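Local atomic coordinates of amidase, hydantoinase/carbamoylase family (Burkholderia ambifaria, PDB entry 5TP4), a protein that probably hydrolyses N-carbamoyl-L-amino acids as a zinc-dependent amidase of the peptidase M20 family. Residues V70-D81 with V124-T135. Numbering follows the deposited sequence.
Sequences VGNLFARRDGAD and VTDKPLEIVSWT. With EDO (1,2-ethanediol), chain U; EDO (1,2-ethanediol), chain S.
Leu-73 O accepts the N-H of Ser-133 (O to N 2.9 Å) and is also approached by Val-132 CA in a CA-H...O contact at 3.1 Å. On the face carrying Arg-76, two carboxylates hold that guanidinium. Arg-76 NH1 meets Glu-130 OE2 at 2.9 Å, close to the guanidinium plane and on the oxygen's anti lone pair, while NE gives Asp-78 OD1 a 2.8 Å bond, also near that plane. Pro-128 packs over one face, its CB 3.5 Å from Arg-76 CZ. A bend at chi2 (78°) swings the arginine chain across to the neighbouring strand, and this salt-bridge network fixes the rotation of the flat group. Glu-130 OE1 accepts a bond from an ethanediol.

On the same face of the sheet, Val-132 CG2 sits over the Phe-74 ring, 3.8 Å from its centroid, a CH-pi contact. Phe-74 makes an offset edge-to-face pair, its edge toward the face of Trp-134, the planes 87° apart. Asn-72 OD1 lies at the indole edge and accepts the Thr-135 N-H in its carbonyl plane, 2.9 Å from N and nearly straight (167°), a side-chain bond just beyond the last bridged pair, Leu-73/Ser-133.

Strands 73-77 and 129-133 run antiparallel, with further paired backbone bonds at Ala-75/Ile-131 and Arg-77/Leu-129. Ala-80 N to Thr-125 O (2.8 Å) and Asp-81 N to Asp-126 O tie the following loop, where Gly-79 CA approaches both oxygens, to residues 125-126.

Strand 64-67 flanks 73-77 and strand 87-91 flanks 129-133. Ser-133 lies near the zinc ligand His-92, whereas Arg-77, Leu-129 and Ile-131 pack against helix 105-121.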
loop_
_atom_site.group_PDB
_atom_site.type_symbol
_atom_site.label_atom_id
_atom_site.label_comp_id
_atom_site.label_asym_id
_atom_site.label_seq_id
_atom_site.Cartn_x
_atom_site.Cartn_y
_atom_site.Cartn_z
ATOM N N VAL B 70 -1.145 -11.596 -39.110
ATOM C CA VAL B 70 -0.778 -11.420 -37.708
ATOM C C VAL B 70 -0.843 -12.755 -36.955
ATOM O O VAL B 70 -0.825 -12.798 -35.718
ATOM C CB VAL B 70 -1.632 -10.318 -37.043
ATOM C CG1 VAL B 70 -3.047 -10.791 -36.719
ATOM C CG2 VAL B 70 -0.943 -9.760 -35.794
ATOM N N GLY B 71 -0.856 -13.868 -37.687
ATOM C CA GLY B 71 -0.785 -15.160 -37.023
ATOM C C GLY B 71 -2.106 -15.719 -36.552
ATOM O O GLY B 71 -2.113 -16.793 -35.927
ATOM N N ASN B 72 -3.223 -15.037 -36.799
ATOM C CA ASN B 72 -4.508 -15.616 -36.403
ATOM C C ASN B 72 -4.676 -16.921 -37.167
ATOM O O ASN B 72 -4.400 -16.976 -38.369
ATOM C CB ASN B 72 -5.667 -14.677 -36.707
ATOM C CG ASN B 72 -5.657 -13.402 -35.859
ATOM O OD1 ASN B 72 -5.376 -13.433 -34.663
ATOM N ND2 ASN B 72 -6.009 -12.272 -36.486
ATOM N N LEU B 73 -5.066 -17.983 -36.462
ATOM C CA LEU B 73 -5.058 -19.350 -36.989
ATOM C C LEU B 73 -6.492 -19.776 -37.278
ATOM O O LEU B 73 -7.311 -19.853 -36.356
ATOM C CB LEU B 73 -4.404 -20.299 -35.975
ATOM C CG LEU B 73 -4.172 -21.780 -36.319
ATOM C CD1 LEU B 73 -3.381 -21.979 -37.624
ATOM C CD2 LEU B 73 -3.405 -22.426 -35.166
ATOM N N PHE B 74 -6.792 -20.055 -38.553
ATOM C CA PHE B 74 -8.141 -20.367 -39.018
ATOM C C PHE B 74 -8.223 -21.761 -39.601
ATOM O O PHE B 74 -7.428 -22.119 -40.465
ATOM C CB PHE B 74 -8.569 -19.407 -40.125
ATOM C CG PHE B 74 -8.780 -18.016 -39.636
ATOM C CD1 PHE B 74 -7.715 -17.119 -39.615
ATOM C CD2 PHE B 74 -10.031 -17.605 -39.189
ATOM C CE1 PHE B 74 -7.914 -15.832 -39.154
ATOM C CE2 PHE B 74 -10.232 -16.300 -38.735
ATOM C CZ PHE B 74 -9.167 -15.428 -38.699
ATOM N N ALA B 75 -9.214 -22.523 -39.176
ATOM C CA ALA B 75 -9.517 -23.818 -39.783
ATOM C C ALA B 75 -10.888 -23.716 -40.441
ATOM O O ALA B 75 -11.841 -23.206 -39.832
ATOM C CB ALA B 75 -9.513 -24.937 -38.737
ATOM N N ARG B 76 -10.997 -24.204 -41.675
ATOM C CA ARG B 76 -12.179 -23.986 -42.500
ATOM C C ARG B 76 -12.879 -25.296 -42.822
ATOM O O ARG B 76 -12.237 -26.260 -43.245
ATOM C CB ARG B 76 -11.776 -23.293 -43.797
ATOM C CG ARG B 76 -12.852 -23.255 -44.879
ATOM C CD ARG B 76 -13.899 -22.200 -44.637
ATOM N NE ARG B 76 -14.730 -22.090 -45.839
ATOM C CZ ARG B 76 -15.281 -20.969 -46.283
ATOM N NH1 ARG B 76 -15.119 -19.830 -45.614
ATOM N NH2 ARG B 76 -16.012 -21.008 -47.391
ATOM N N ARG B 77 -14.204 -25.318 -42.638
ATOM C CA ARG B 77 -15.066 -26.406 -43.094
ATOM C C ARG B 77 -16.134 -25.809 -44.003
ATOM O O ARG B 77 -17.065 -25.165 -43.517
ATOM C CB ARG B 77 -15.726 -27.124 -41.914
ATOM C CG ARG B 77 -16.547 -28.354 -42.300
ATOM C CD ARG B 77 -17.088 -29.000 -41.021
ATOM N NE ARG B 77 -17.505 -30.396 -41.189
ATOM C CZ ARG B 77 -18.736 -30.792 -41.500
ATOM N NH1 ARG B 77 -19.695 -29.901 -41.749
ATOM N NH2 ARG B 77 -19.006 -32.091 -41.565
ATOM N N ASP B 78 -16.007 -26.045 -45.306
ATOM C CA ASP B 78 -16.927 -25.460 -46.274
ATOM C C ASP B 78 -18.352 -25.915 -45.990
ATOM O O ASP B 78 -18.586 -27.020 -45.494
ATOM C CB ASP B 78 -16.572 -25.914 -47.683
ATOM C CG ASP B 78 -15.324 -25.253 -48.245
ATOM O OD1 ASP B 78 -14.887 -24.188 -47.752
ATOM O OD2 ASP B 78 -14.827 -25.805 -49.240
ATOM N N GLY B 79 -19.314 -25.072 -46.354
ATOM C CA GLY B 79 -20.702 -25.455 -46.381
ATOM C C GLY B 79 -21.171 -25.601 -47.817
ATOM O O GLY B 79 -20.409 -25.477 -48.775
ATOM N N ALA B 80 -22.470 -25.863 -47.952
ATOM C CA ALA B 80 -23.047 -26.038 -49.279
ATOM C C ALA B 80 -23.172 -24.723 -50.032
ATOM O O ALA B 80 -23.215 -24.729 -51.265
ATOM C CB ALA B 80 -24.416 -26.708 -49.158
ATOM N N ASP B 81 -23.206 -23.594 -49.332
ATOM C CA ASP B 81 -23.354 -22.287 -49.974
ATOM C C ASP B 81 -21.950 -21.728 -50.202
ATOM O O ASP B 81 -21.319 -21.204 -49.285
ATOM C CB ASP B 81 -24.214 -21.379 -49.100
ATOM C CG ASP B 81 -24.537 -20.054 -49.749
ATOM O OD1 ASP B 81 -23.780 -19.590 -50.628
ATOM O OD2 ASP B 81 -25.567 -19.462 -49.358
ATOM N N VAL B 124 -23.686 -31.573 -43.462
ATOM C CA VAL B 124 -23.130 -30.479 -44.239
ATOM C C VAL B 124 -23.923 -29.228 -43.893
ATOM O O VAL B 124 -25.155 -29.245 -43.929
ATOM C CB VAL B 124 -23.195 -30.779 -45.743
ATOM C CG1 VAL B 124 -22.664 -29.601 -46.524
ATOM C CG2 VAL B 124 -22.399 -32.036 -46.043
ATOM N N THR B 125 -23.229 -28.168 -43.513
ATOM C CA THR B 125 -23.933 -26.948 -43.168
ATOM C C THR B 125 -24.182 -26.144 -44.434
ATOM O O THR B 125 -23.648 -26.431 -45.512
ATOM C CB THR B 125 -23.151 -26.125 -42.133
ATOM O OG1 THR B 125 -21.859 -25.790 -42.651
ATOM C CG2 THR B 125 -22.928 -26.925 -40.819
ATOM N N ASP B 126 -25.059 -25.151 -44.314
ATOM C CA ASP B 126 -25.282 -24.226 -45.421
ATOM C C ASP B 126 -24.159 -23.193 -45.465
ATOM O O ASP B 126 -23.364 -23.155 -46.412
ATOM C CB ASP B 126 -26.655 -23.568 -45.268
ATOM C CG ASP B 126 -26.989 -22.662 -46.418
ATOM O OD1 ASP B 126 -26.773 -23.084 -47.578
ATOM O OD2 ASP B 126 -27.472 -21.538 -46.169
ATOM N N LYS B 127 -24.083 -22.351 -44.443
ATOM C CA LYS B 127 -22.956 -21.450 -44.333
ATOM C C LYS B 127 -21.731 -22.239 -43.895
ATOM O O LYS B 127 -21.844 -23.201 -43.128
ATOM C CB LYS B 127 -23.228 -20.354 -43.315
ATOM C CG LYS B 127 -24.477 -19.585 -43.598
ATOM C CD LYS B 127 -24.474 -18.317 -42.796
ATOM C CE LYS B 127 -25.236 -17.229 -43.541
ATOM N NZ LYS B 127 -26.690 -17.425 -43.393
ATOM N N PRO B 128 -20.550 -21.854 -44.356
ATOM C CA PRO B 128 -19.328 -22.514 -43.876
ATOM C C PRO B 128 -19.079 -22.234 -42.399
ATOM O O PRO B 128 -19.566 -21.258 -41.827
ATOM C CB PRO B 128 -18.232 -21.896 -44.746
ATOM C CG PRO B 128 -18.806 -20.533 -45.143
ATOM C CD PRO B 128 -20.273 -20.787 -45.342
ATOM N N LEU B 129 -18.310 -23.130 -41.772
ATOM C CA LEU B 129 -17.827 -22.960 -40.408
ATOM C C LEU B 129 -16.332 -22.695 -40.433
ATOM O O LEU B 129 -15.607 -23.246 -41.269
ATOM C CB LEU B 129 -18.084 -24.212 -39.540
ATOM C CG LEU B 129 -19.517 -24.718 -39.397
ATOM C CD1 LEU B 129 -19.609 -25.781 -38.255
ATOM C CD2 LEU B 129 -20.408 -23.565 -39.087
ATOM N N GLU B 130 -15.869 -21.862 -39.501
ATOM C CA GLU B 130 -14.436 -21.708 -39.296
ATOM C C GLU B 130 -14.177 -21.720 -37.804
ATOM O O GLU B 130 -15.007 -21.241 -37.022
ATOM C CB GLU B 130 -13.901 -20.422 -39.932
ATOM C CG GLU B 130 -13.851 -20.528 -41.475
ATOM C CD GLU B 130 -13.275 -19.292 -42.149
ATOM O OE1 GLU B 130 -12.598 -18.508 -41.456
ATOM O OE2 GLU B 130 -13.480 -19.114 -43.366
ATOM N N ILE B 131 -13.059 -22.304 -37.414
ATOM C CA ILE B 131 -12.600 -22.250 -36.033
ATOM C C ILE B 131 -11.365 -21.361 -36.029
ATOM O O ILE B 131 -10.523 -21.463 -36.932
ATOM C CB ILE B 131 -12.251 -23.643 -35.475
ATOM C CG1 ILE B 131 -13.336 -24.664 -35.747
ATOM C CG2 ILE B 131 -11.951 -23.565 -33.992
ATOM C CD1 ILE B 131 -12.727 -26.049 -35.575
ATOM N N VAL B 132 -11.255 -20.478 -35.032
ATOM C CA VAL B 132 -10.124 -19.561 -34.974
ATOM C C VAL B 132 -9.494 -19.556 -33.581
ATOM O O VAL B 132 -10.187 -19.626 -32.552
ATOM C CB VAL B 132 -10.533 -18.129 -35.423
ATOM C CG1 VAL B 132 -11.690 -17.580 -34.580
ATOM C CG2 VAL B 132 -9.347 -17.183 -35.417
ATOM N N SER B 133 -8.164 -19.547 -33.557
ATOM C CA SER B 133 -7.412 -19.216 -32.361
ATOM C C SER B 133 -6.719 -17.882 -32.645
ATOM O O SER B 133 -5.859 -17.807 -33.527
ATOM C CB SER B 133 -6.412 -20.334 -32.031
ATOM O OG SER B 133 -5.527 -19.932 -30.997
ATOM N N TRP B 134 -7.085 -16.839 -31.896
ATOM C CA TRP B 134 -6.568 -15.497 -32.165
ATOM C C TRP B 134 -5.193 -15.316 -31.542
ATOM O O TRP B 134 -4.941 -15.767 -30.417
ATOM C CB TRP B 134 -7.506 -14.433 -31.599
ATOM C CG TRP B 134 -8.940 -14.527 -32.058
ATOM C CD1 TRP B 134 -10.020 -15.058 -31.366
ATOM C CD2 TRP B 134 -9.450 -14.060 -33.308
ATOM N NE1 TRP B 134 -11.165 -14.930 -32.139
ATOM C CE2 TRP B 134 -10.834 -14.341 -33.332
ATOM C CE3 TRP B 134 -8.855 -13.461 -34.427
ATOM C CZ2 TRP B 134 -11.650 -14.006 -34.424
ATOM C CZ3 TRP B 134 -9.654 -13.131 -35.513
ATOM C CH2 TRP B 134 -11.040 -13.411 -35.506
ATOM N N THR B 135 -4.311 -14.620 -32.264
ATOM C CA THR B 135 -2.969 -14.349 -31.751
ATOM C C THR B 135 -2.995 -13.466 -30.510
ATOM O O THR B 135 -3.714 -12.463 -30.458
ATOM C CB THR B 135 -2.136 -13.657 -32.837
ATOM O OG1 THR B 135 -1.980 -14.546 -33.944
ATOM C CG2 THR B 135 -0.769 -13.235 -32.300
HETATM C C1 EDO U . -13.865 -29.291 -46.169
HETATM O O1 EDO U . -14.411 -29.422 -44.847
HETATM C C2 EDO U . -12.723 -28.292 -46.120
HETATM O O2 EDO U . -13.316 -26.995 -46.172
HETATM C C1 EDO S . -13.015 -14.032 -42.214
HETATM O O1 EDO S . -13.548 -14.328 -43.510
HETATM C C2 EDO S . -12.841 -15.333 -41.452
HETATM O O2 EDO S . -11.851 -16.120 -42.130
HETATM O O HOH W 1 -19.675 -27.098 -42.663
HETATM O O HOH W 2 -20.494 -28.777 -44.318
HETATM O O HOH W 3 -26.646 -19.369 -46.822
#